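Local coordinates for protein taurine:2-oxoglutarate aminotransferase (Bifidobacterium kashiwanohense PV20-2, PDB 6JIX) that probably transfers amino groups from taurine to 2-oxoglutarate, using pyridoxal 5'-phosphate as cofactor, at residues 58-62 / 420-424; 75-81 / 313-319; 94-98 / 109-113. All coordinates share one frame; numbering follows the deposited sequence.

Overall arrangement
All three contacts are buried, but their surroundings differ. Contact 1 lies nearest the middle of the chain, about 13 Å centre to centre, and joins two loops through one backbone bond and aliphatic packing. Contact 2 is about 25 Å out by the same measure; there aromatic rings, a helix cap and a cofactor phosphate meet. Contact 3, a helix on an outer strand of the seven-stranded sheet, joins apolar side chains without a hydrogen bond. Contacts 2 and 3 border the second subunit and share a bond from Ser-315 OG to Phe-112 O; contact 1 stays at least about 11 Å, nearest atoms, from both. Helix 318-333 is common ground: contact 2 includes its start, the others pack on it.

Contact 1: residues 58-62 / 420-424; sequences CSNLG and PPLII
Two type I beta turns, Ser-59 to Gly-62 and Pro-421 to Ile-424, meet here, with the CA atoms of Asn-60 and Pro-421 4.9 Å apart, and a single backbone hydrogen bond crosses between them. Leu-422 N donates to Asn-60 O over 2.8 Å; the bond is bent, 136° at the hydrogen, and the donor is tilted 25° from the carbonyl plane. Beside it, the side chains of Asn-60 and Leu-422 run alongside each other in the same direction, ND2 of Asn-60 lying 4.0 Å from CD1 of Leu-422. The amide is held by other groups: OD1 pairs with Arg-260 NH2, and ND2 makes weak bonds to the carbonyls of Gly-257 and Phe-258. Arg-260 also reaches Pro-420 O through NH1, so it grips both loops. In this class-III aminotransferase the contact ties the loop after helix 54-57 to the one leading into the C-terminal helix 426-447, with the Asn-60 side chain about 6 Å from that of the cofactor-binding Lys-281. Ile-423 makes the apolar contact to Leu-61 and Gly-62. Its CG1 sits between the backbone N and the carbonyl carbon (chi1 63°), which sends CD1 to the Leu-61 carbonyl and to within 3.8 Å of Gly-62 CA, while CG2 touches Leu-61 CD2 at 4.0 Å, the two side chains crossing at about a right angle. An alanine here would lose CD1 and CG2, and is likely to open a gap beside Leu-61 and Gly-62. Pro-421 CB rests 3.8 Å from Gly-62 N. Leu-61 also packs on Tyr-330 and Tyr-331 of helix 318-333.

Contact 2: residues 75-81 / 313-319; sequences QADNMCF and TYSGHTL. With PLP (pyridoxal-5'-phosphate), chain P.
Phe-81 reaches from the end of its segment into the turn formed by Tyr-314 to His-317, a type II beta turn, and three aromatic rings gather there. With CG anti to the backbone N (chi1 -177°), the ring is carried in between His-317 and Tyr-314, across both side chains. The CB of Phe-81 lies near His-317 NE2; CD1 comes over one face of the imidazole, 3.5 Å from His-317 CD2; CE1 passes Tyr-314 CA; and CZ ends 3.4 Å from Thr-313 O, which is at the ring edge. The edge of Tyr-314 points at a face of Phe-81 in a T-shaped pair, centroids 5.5 Å apart and planes at 81°, with Tyr-314 CD1 above the Phe-81 ring, toward its rim. The Phe-81 and His-317 rings are inclined by only 29° but slid apart, overlapping little. The imidazole is fixed at both nitrogens: ND1 caps Ala-320 N from the N-cap position, and NE2 pairs with Gly-286 O of the second subunit.

Next to the rings, Leu-319 N donates to Cys-80 O over 3.0 Å, from above the carbonyl plane. Gln-75, bent at chi2, gives NE2 to Met-79 O in a nearly straight bond of 2.9 Å, and Thr-318 CG2 packs against that same nitrogen. Thr-313 N and OG1 both hydrogen-bond PLP O3P, at 2.7 Å each, and Gly-116 N and Ala-117 N of the second subunit also bond this cofactor, so Thr-313, just ahead of the turn, completes a site shared between subunits. The end of helix 66-78 and the loop after it lie against the start of helix 318-333, Gln-75 and Thr-318 both touch Pro-90 of helix 89-102, and Ser-315 OG bonds to Phe-112 O of strand 107-113.

Contact 3: residues 94-98 / 109-113; sequences LAKML and RVFFT
Ala-95 packs on Val-110 and Phe-112 where helix 89-102 covers strand 107-113, an outermost strand, within this chain, of the mixed seven-stranded sheet that forms the core of the large domain of the fold type I PLP-dependent aminotransferases. The local axes of helix and strand approach to 7.6 Å, with their directions 124° apart. No hydrogen bond crosses; the side chains that meet are all apolar.

The aliphatic part centres on Val-110, which points toward the helix. Its CB lies 4.2 Å from Ala-95 CB, and its CG2 fits against Leu-98 CB at 4.0 Å, the two side chains meeting at about a right angle.

The aromatic part belongs to Phe-112. With CG anti to the carbonyl carbon (chi1 -74°), its ring extends toward the helix, and its far end fits among Leu-94, Ala-95 and Leu-98: CZ is 3.8 Å from Leu-94 CG, while Leu-98, running head-on against Phe-112, brings CD1 to 4.0 Å from CE1. Phe-279 of strand 276-279 packs against Leu-98, Val-110 and Phe-112, and Leu-94 continues onto Val-325 of helix 318-333.

The strand's backbone bonds go elsewhere: Val-110 makes them to the second subunit, while Arg-109 and Phe-111 pair with Val-295 and Val-293 of the adjacent strand. At the tip of the Phe-112 ring, Ala-95 N lies at the edge, in the ring plane, 3.8 Å from CZ.

Contact 1: residues 58-62 / 420-424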
loop_
_atom_site.group_PDB
_atom_site.type_symbol
_atom_site.label_atom_id
_atom_site.label_comp_id
_atom_site.label_asym_id
_atom_site.label_seq_id
_atom_site.Cartn_x
_atom_site.Cartn_y
_atom_site.Cartn_z
ATOM N N CYS A 58 -13.570 -9.502 -0.490
ATOM C CA CYS A 58 -13.493 -8.045 -0.358
ATOM C C CYS A 58 -14.695 -7.335 -0.981
ATOM O O CYS A 58 -15.105 -6.271 -0.503
ATOM C CB CYS A 58 -12.202 -7.499 -0.982
ATOM S SG CYS A 58 -11.931 -7.983 -2.703
ATOM N N SER A 59 -15.264 -7.896 -2.050
ATOM C CA SER A 59 -16.383 -7.246 -2.738
ATOM C C SER A 59 -17.679 -7.453 -1.944
ATOM O O SER A 59 -18.653 -8.043 -2.407
ATOM C CB SER A 59 -16.487 -7.779 -4.158
ATOM O OG SER A 59 -15.291 -7.491 -4.876
ATOM N N ASN A 60 -17.706 -6.852 -0.752
ATOM C CA ASN A 60 -18.725 -7.172 0.238
ATOM C C ASN A 60 -20.129 -6.788 -0.227
ATOM O O ASN A 60 -21.110 -7.442 0.158
ATOM C CB ASN A 60 -18.379 -6.480 1.557
ATOM C CG ASN A 60 -17.399 -7.296 2.410
ATOM O OD1 ASN A 60 -16.725 -8.200 1.917
ATOM N ND2 ASN A 60 -17.330 -6.979 3.696
ATOM N N LEU A 61 -20.259 -5.708 -1.002
ATOM C CA LEU A 61 -21.552 -5.256 -1.506
ATOM C C LEU A 61 -21.755 -5.597 -2.980
ATOM O O LEU A 61 -22.478 -4.882 -3.686
ATOM C CB LEU A 61 -21.710 -3.751 -1.288
ATOM C CG LEU A 61 -21.763 -3.352 0.182
ATOM C CD1 LEU A 61 -21.885 -1.849 0.342
ATOM C CD2 LEU A 61 -22.931 -4.073 0.848
ATOM N N GLY A 62 -21.146 -6.687 -3.454
ATOM C CA GLY A 62 -21.222 -7.015 -4.854
ATOM C C GLY A 62 -20.395 -6.045 -5.679
ATOM O O GLY A 62 -19.561 -5.296 -5.177
ATOM N N PRO A 420 -19.736 -15.494 -0.167
ATOM C CA PRO A 420 -20.430 -14.754 -1.230
ATOM C C PRO A 420 -20.704 -13.320 -0.819
ATOM O O PRO A 420 -20.677 -12.982 0.373
ATOM C CB PRO A 420 -21.739 -15.538 -1.406
ATOM C CG PRO A 420 -21.975 -16.156 -0.045
ATOM C CD PRO A 420 -20.606 -16.495 0.482
ATOM N N PRO A 421 -20.985 -12.440 -1.776
ATOM C CA PRO A 421 -21.259 -11.044 -1.424
ATOM C C PRO A 421 -22.414 -10.931 -0.439
ATOM O O PRO A 421 -23.389 -11.683 -0.506
ATOM C CB PRO A 421 -21.594 -10.395 -2.772
ATOM C CG PRO A 421 -20.955 -11.292 -3.781
ATOM C CD PRO A 421 -21.055 -12.670 -3.225
ATOM N N LEU A 422 -22.282 -9.972 0.484
ATOM C CA LEU A 422 -23.254 -9.748 1.541
ATOM C C LEU A 422 -24.624 -9.382 1.001
ATOM O O LEU A 422 -25.590 -9.401 1.771
ATOM C CB LEU A 422 -22.765 -8.636 2.476
ATOM C CG LEU A 422 -21.380 -8.864 3.108
ATOM C CD1 LEU A 422 -21.149 -7.990 4.331
ATOM C CD2 LEU A 422 -21.196 -10.336 3.463
ATOM N N ILE A 423 -24.740 -9.050 -0.290
ATOM C CA ILE A 423 -26.036 -8.719 -0.873
ATOM C C ILE A 423 -26.699 -9.914 -1.539
ATOM O O ILE A 423 -27.799 -9.766 -2.087
ATOM C CB ILE A 423 -25.940 -7.569 -1.906
ATOM C CG1 ILE A 423 -25.071 -7.976 -3.098
ATOM C CG2 ILE A 423 -25.441 -6.284 -1.258
ATOM C CD1 ILE A 423 -24.950 -6.896 -4.134
ATOM N N ILE A 424 -26.047 -11.081 -1.552
ATOM C CA ILE A 424 -26.661 -12.257 -2.151
ATOM C C ILE A 424 -28.022 -12.534 -1.496
ATOM O O ILE A 424 -28.222 -12.322 -0.292
ATOM C CB ILE A 424 -25.724 -13.472 -2.044
ATOM C CG1 ILE A 424 -26.021 -14.465 -3.176
ATOM C CG2 ILE A 424 -25.837 -14.112 -0.670
ATOM C CD1 ILE A 424 -25.077 -15.642 -3.214
#

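Contact 2: residues 75-81 / 313-319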
loop_
_atom_site.group_PDB
_atom_site.type_symbol
_atom_site.label_atom_id
_atom_site.label_comp_id
_atom_site.label_asym_id
_atom_site.label_seq_id
_atom_site.Cartn_x
_atom_site.Cartn_y
_atom_site.Cartn_z
ATOM N N GLN A 75 -17.108 12.356 -6.378
ATOM C CA GLN A 75 -15.848 12.822 -5.816
ATOM C C GLN A 75 -14.850 13.146 -6.923
ATOM O O GLN A 75 -14.088 14.115 -6.814
ATOM C CB GLN A 75 -15.279 11.781 -4.853
ATOM C CG GLN A 75 -14.204 12.346 -3.957
ATOM C CD GLN A 75 -14.646 13.645 -3.307
ATOM O OE1 GLN A 75 -15.770 13.747 -2.817
ATOM N NE2 GLN A 75 -13.772 14.649 -3.314
ATOM N N ALA A 76 -14.842 12.345 -7.995
ATOM C CA ALA A 76 -13.938 12.601 -9.113
ATOM C C ALA A 76 -14.254 13.915 -9.826
ATOM O O ALA A 76 -13.361 14.510 -10.444
ATOM C CB ALA A 76 -13.976 11.447 -10.107
ATOM N N ASP A 77 -15.510 14.377 -9.777
ATOM C CA ASP A 77 -15.830 15.666 -10.388
ATOM C C ASP A 77 -15.394 16.841 -9.523
ATOM O O ASP A 77 -15.307 17.962 -10.026
ATOM C CB ASP A 77 -17.335 15.782 -10.668
ATOM C CG ASP A 77 -17.775 14.962 -11.866
ATOM O OD1 ASP A 77 -18.835 14.298 -11.777
ATOM O OD2 ASP A 77 -17.070 14.972 -12.897
ATOM N N ASN A 78 -15.120 16.609 -8.242
ATOM C CA ASN A 78 -14.683 17.658 -7.333
ATOM C C ASN A 78 -13.173 17.644 -7.130
ATOM O O ASN A 78 -12.475 18.610 -7.460
ATOM C CB ASN A 78 -15.379 17.505 -5.976
ATOM C CG ASN A 78 -14.969 18.589 -5.002
ATOM O OD1 ASN A 78 -15.141 19.780 -5.285
ATOM N ND2 ASN A 78 -14.385 18.193 -3.868
ATOM N N MET A 79 -12.654 16.542 -6.593
ATOM C CA MET A 79 -11.287 16.492 -6.109
ATOM C C MET A 79 -10.904 15.037 -5.900
ATOM O O MET A 79 -11.352 14.411 -4.932
ATOM C CB MET A 79 -11.193 17.300 -4.812
ATOM C CG MET A 79 -9.811 17.583 -4.312
ATOM S SD MET A 79 -9.804 18.868 -3.035
ATOM C CE MET A 79 -10.676 18.135 -1.657
ATOM N N CYS A 80 -10.110 14.478 -6.817
ATOM C CA CYS A 80 -9.727 13.069 -6.714
ATOM C C CYS A 80 -8.773 12.824 -5.545
ATOM O O CYS A 80 -8.842 11.771 -4.895
ATOM C CB CYS A 80 -9.081 12.593 -8.015
ATOM S SG CYS A 80 -10.225 12.355 -9.399
ATOM N N PHE A 81 -7.847 13.760 -5.297
ATOM C CA PHE A 81 -6.854 13.635 -4.239
ATOM C C PHE A 81 -6.496 15.004 -3.682
ATOM O O PHE A 81 -6.374 15.976 -4.431
ATOM C CB PHE A 81 -5.570 12.950 -4.721
ATOM C CG PHE A 81 -4.552 12.748 -3.627
ATOM C CD1 PHE A 81 -4.850 11.965 -2.516
ATOM C CD2 PHE A 81 -3.303 13.354 -3.699
ATOM C CE1 PHE A 81 -3.918 11.776 -1.506
ATOM C CE2 PHE A 81 -2.365 13.179 -2.693
ATOM C CZ PHE A 81 -2.673 12.386 -1.591
ATOM N N THR A 313 2.199 8.670 1.254
ATOM C CA THR A 313 1.755 9.711 0.336
ATOM C C THR A 313 0.228 9.761 0.246
ATOM O O THR A 313 -0.372 10.837 0.330
ATOM C CB THR A 313 2.385 9.489 -1.048
ATOM O OG1 THR A 313 3.781 9.783 -0.992
ATOM C CG2 THR A 313 1.752 10.387 -2.094
ATOM N N TYR A 314 -0.420 8.610 0.075
ATOM C CA TYR A 314 -1.847 8.588 -0.238
ATOM C C TYR A 314 -2.755 8.411 0.990
ATOM O O TYR A 314 -3.952 8.175 0.816
ATOM C CB TYR A 314 -2.149 7.487 -1.268
ATOM C CG TYR A 314 -1.554 7.715 -2.655
ATOM C CD1 TYR A 314 -1.307 9.008 -3.144
ATOM C CD2 TYR A 314 -1.233 6.634 -3.476
ATOM C CE1 TYR A 314 -0.751 9.209 -4.416
ATOM C CE2 TYR A 314 -0.675 6.823 -4.740
ATOM C CZ TYR A 314 -0.438 8.111 -5.211
ATOM O OH TYR A 314 0.096 8.276 -6.481
ATOM N N SER A 315 -2.231 8.525 2.219
ATOM C CA SER A 315 -3.047 8.317 3.426
ATOM C C SER A 315 -4.283 9.211 3.437
ATOM O O SER A 315 -4.185 10.420 3.221
ATOM C CB SER A 315 -2.217 8.578 4.685
ATOM O OG SER A 315 -3.027 8.472 5.846
ATOM N N GLY A 316 -5.444 8.620 3.715
ATOM C CA GLY A 316 -6.677 9.388 3.699
ATOM C C GLY A 316 -7.072 9.842 2.314
ATOM O O GLY A 316 -7.692 10.900 2.156
ATOM N N HIS A 317 -6.720 9.053 1.304
ATOM C CA HIS A 317 -6.981 9.385 -0.081
ATOM C C HIS A 317 -8.430 9.808 -0.278
ATOM O O HIS A 317 -9.358 9.132 0.168
ATOM C CB HIS A 317 -6.639 8.166 -0.933
ATOM C CG HIS A 317 -6.635 8.436 -2.403
ATOM N ND1 HIS A 317 -7.797 8.581 -3.136
ATOM C CD2 HIS A 317 -5.611 8.587 -3.278
ATOM C CE1 HIS A 317 -7.483 8.812 -4.400
ATOM N NE2 HIS A 317 -6.165 8.815 -4.515
ATOM N N THR A 318 -8.622 10.934 -0.957
ATOM C CA THR A 318 -9.939 11.563 -0.980
ATOM C C THR A 318 -10.954 10.724 -1.747
ATOM O O THR A 318 -12.026 10.407 -1.219
ATOM C CB THR A 318 -9.826 12.969 -1.557
ATOM O OG1 THR A 318 -8.677 13.597 -0.974
ATOM C CG2 THR A 318 -11.062 13.796 -1.205
ATOM N N LEU A 319 -10.649 10.356 -2.992
ATOM C CA LEU A 319 -11.552 9.470 -3.730
ATOM C C LEU A 319 -11.842 8.202 -2.941
ATOM O O LEU A 319 -12.994 7.795 -2.790
ATOM C CB LEU A 319 -10.957 9.112 -5.088
ATOM C CG LEU A 319 -11.986 8.580 -6.074
ATOM C CD1 LEU A 319 -12.737 9.741 -6.699
ATOM C CD2 LEU A 319 -11.318 7.709 -7.130
HETATM N N1 PLP P . 10.218 6.990 -2.837
HETATM C C2 PLP P . 10.268 8.314 -2.946
HETATM C C2A PLP P . 11.365 8.970 -3.776
HETATM C C3 PLP P . 9.306 9.124 -2.286
HETATM O O3 PLP P . 9.334 10.498 -2.387
HETATM C C4 PLP P . 8.308 8.552 -1.538
HETATM C C4A PLP P . 7.279 9.465 -0.836
HETATM O O4A PLP P . 7.696 10.399 -0.159
HETATM C C5 PLP P . 8.291 7.132 -1.448
HETATM C C6 PLP P . 9.267 6.372 -2.112
HETATM C C5A PLP P . 7.179 6.420 -0.599
HETATM O O4P PLP P . 6.040 6.384 -1.382
HETATM P P PLP P . 4.562 6.092 -0.733
HETATM O O1P PLP P . 3.568 5.933 -1.810
HETATM O O2P PLP P . 4.573 4.722 0.252
HETATM O O3P PLP P . 4.108 7.256 0.015
#

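Contact 3: residues 94-98 / 109-113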
loop_
_atom_site.group_PDB
_atom_site.type_symbol
_atom_site.label_atom_id
_atom_site.label_comp_id
_atom_site.label_asym_id
_atom_site.label_seq_id
_atom_site.Cartn_x
_atom_site.Cartn_y
_atom_site.Cartn_z
ATOM N N LEU A 94 -15.321 9.946 7.076
ATOM C CA LEU A 94 -15.119 8.507 7.167
ATOM C C LEU A 94 -14.480 8.122 8.495
ATOM O O LEU A 94 -14.842 7.095 9.085
ATOM C CB LEU A 94 -14.283 8.006 5.991
ATOM C CG LEU A 94 -14.274 6.482 5.922
ATOM C CD1 LEU A 94 -15.690 5.922 6.106
ATOM C CD2 LEU A 94 -13.651 6.028 4.619
ATOM N N ALA A 95 -13.541 8.939 8.986
ATOM C CA ALA A 95 -12.928 8.667 10.280
ATOM C C ALA A 95 -13.971 8.668 11.396
ATOM O O ALA A 95 -13.999 7.761 12.233
ATOM C CB ALA A 95 -11.833 9.683 10.564
ATOM N N LYS A 96 -14.857 9.669 11.418
ATOM C CA LYS A 96 -15.890 9.686 12.450
ATOM C C LYS A 96 -16.834 8.499 12.306
ATOM O O LYS A 96 -17.132 7.815 13.289
ATOM C CB LYS A 96 -16.671 10.999 12.428
ATOM C CG LYS A 96 -17.227 11.358 13.809
ATOM C CD LYS A 96 -18.700 11.733 13.766
ATOM C CE LYS A 96 -19.175 12.140 15.147
ATOM N NZ LYS A 96 -20.480 11.514 15.462
ATOM N N MET A 97 -17.315 8.234 11.084
ATOM C CA MET A 97 -18.229 7.110 10.885
ATOM C C MET A 97 -17.601 5.808 11.351
ATOM O O MET A 97 -18.276 4.959 11.947
ATOM C CB MET A 97 -18.629 6.985 9.425
ATOM C CG MET A 97 -19.541 8.066 8.928
ATOM S SD MET A 97 -19.597 8.018 7.134
ATOM C CE MET A 97 -20.283 6.393 6.898
ATOM N N LEU A 98 -16.313 5.620 11.064
ATOM C CA LEU A 98 -15.650 4.379 11.440
ATOM C C LEU A 98 -15.512 4.277 12.951
ATOM O O LEU A 98 -15.859 3.247 13.541
ATOM C CB LEU A 98 -14.288 4.290 10.768
ATOM C CG LEU A 98 -14.315 4.010 9.279
ATOM C CD1 LEU A 98 -12.910 3.685 8.826
ATOM C CD2 LEU A 98 -15.278 2.879 9.002
ATOM N N ARG A 109 -9.447 7.737 16.803
ATOM C CA ARG A 109 -8.942 8.183 15.516
ATOM C C ARG A 109 -8.815 7.000 14.561
ATOM O O ARG A 109 -8.895 5.835 14.960
ATOM C CB ARG A 109 -7.594 8.906 15.674
ATOM C CG ARG A 109 -7.606 10.006 16.708
ATOM C CD ARG A 109 -6.252 10.724 16.795
ATOM N NE ARG A 109 -6.364 11.932 17.606
ATOM C CZ ARG A 109 -6.806 13.096 17.145
ATOM N NH1 ARG A 109 -7.157 13.206 15.876
ATOM N NH2 ARG A 109 -6.913 14.144 17.952
ATOM N N VAL A 110 -8.654 7.325 13.277
ATOM C CA VAL A 110 -8.411 6.343 12.227
ATOM C C VAL A 110 -7.176 6.765 11.426
ATOM O O VAL A 110 -7.047 7.932 11.026
ATOM C CB VAL A 110 -9.636 6.189 11.310
ATOM C CG1 VAL A 110 -9.289 5.328 10.117
ATOM C CG2 VAL A 110 -10.785 5.603 12.096
ATOM N N PHE A 111 -6.266 5.822 11.199
ATOM C CA PHE A 111 -5.082 6.065 10.381
ATOM C C PHE A 111 -5.280 5.376 9.035
ATOM O O PHE A 111 -5.197 4.144 8.947
ATOM C CB PHE A 111 -3.814 5.561 11.064
ATOM C CG PHE A 111 -2.574 5.856 10.282
ATOM C CD1 PHE A 111 -2.101 7.158 10.179
ATOM C CD2 PHE A 111 -1.920 4.853 9.596
ATOM C CE1 PHE A 111 -0.974 7.449 9.448
ATOM C CE2 PHE A 111 -0.797 5.136 8.862
ATOM C CZ PHE A 111 -0.324 6.449 8.787
ATOM N N PHE A 112 -5.523 6.163 7.987
ATOM C CA PHE A 112 -5.869 5.593 6.695
ATOM C C PHE A 112 -4.617 5.170 5.932
ATOM O O PHE A 112 -3.612 5.890 5.890
ATOM C CB PHE A 112 -6.684 6.591 5.868
ATOM C CG PHE A 112 -8.113 6.742 6.333
ATOM C CD1 PHE A 112 -8.992 5.665 6.285
ATOM C CD2 PHE A 112 -8.578 7.963 6.819
ATOM C CE1 PHE A 112 -10.305 5.797 6.728
ATOM C CE2 PHE A 112 -9.884 8.104 7.265
ATOM C CZ PHE A 112 -10.748 7.013 7.226
ATOM N N THR A 113 -4.705 4.005 5.297
ATOM C CA THR A 113 -3.623 3.440 4.506
ATOM C C THR A 113 -4.172 3.038 3.146
ATOM O O THR A 113 -5.308 3.369 2.808
ATOM C CB THR A 113 -3.024 2.221 5.200
ATOM O OG1 THR A 113 -4.029 1.205 5.260
ATOM C CG2 THR A 113 -2.576 2.576 6.612
#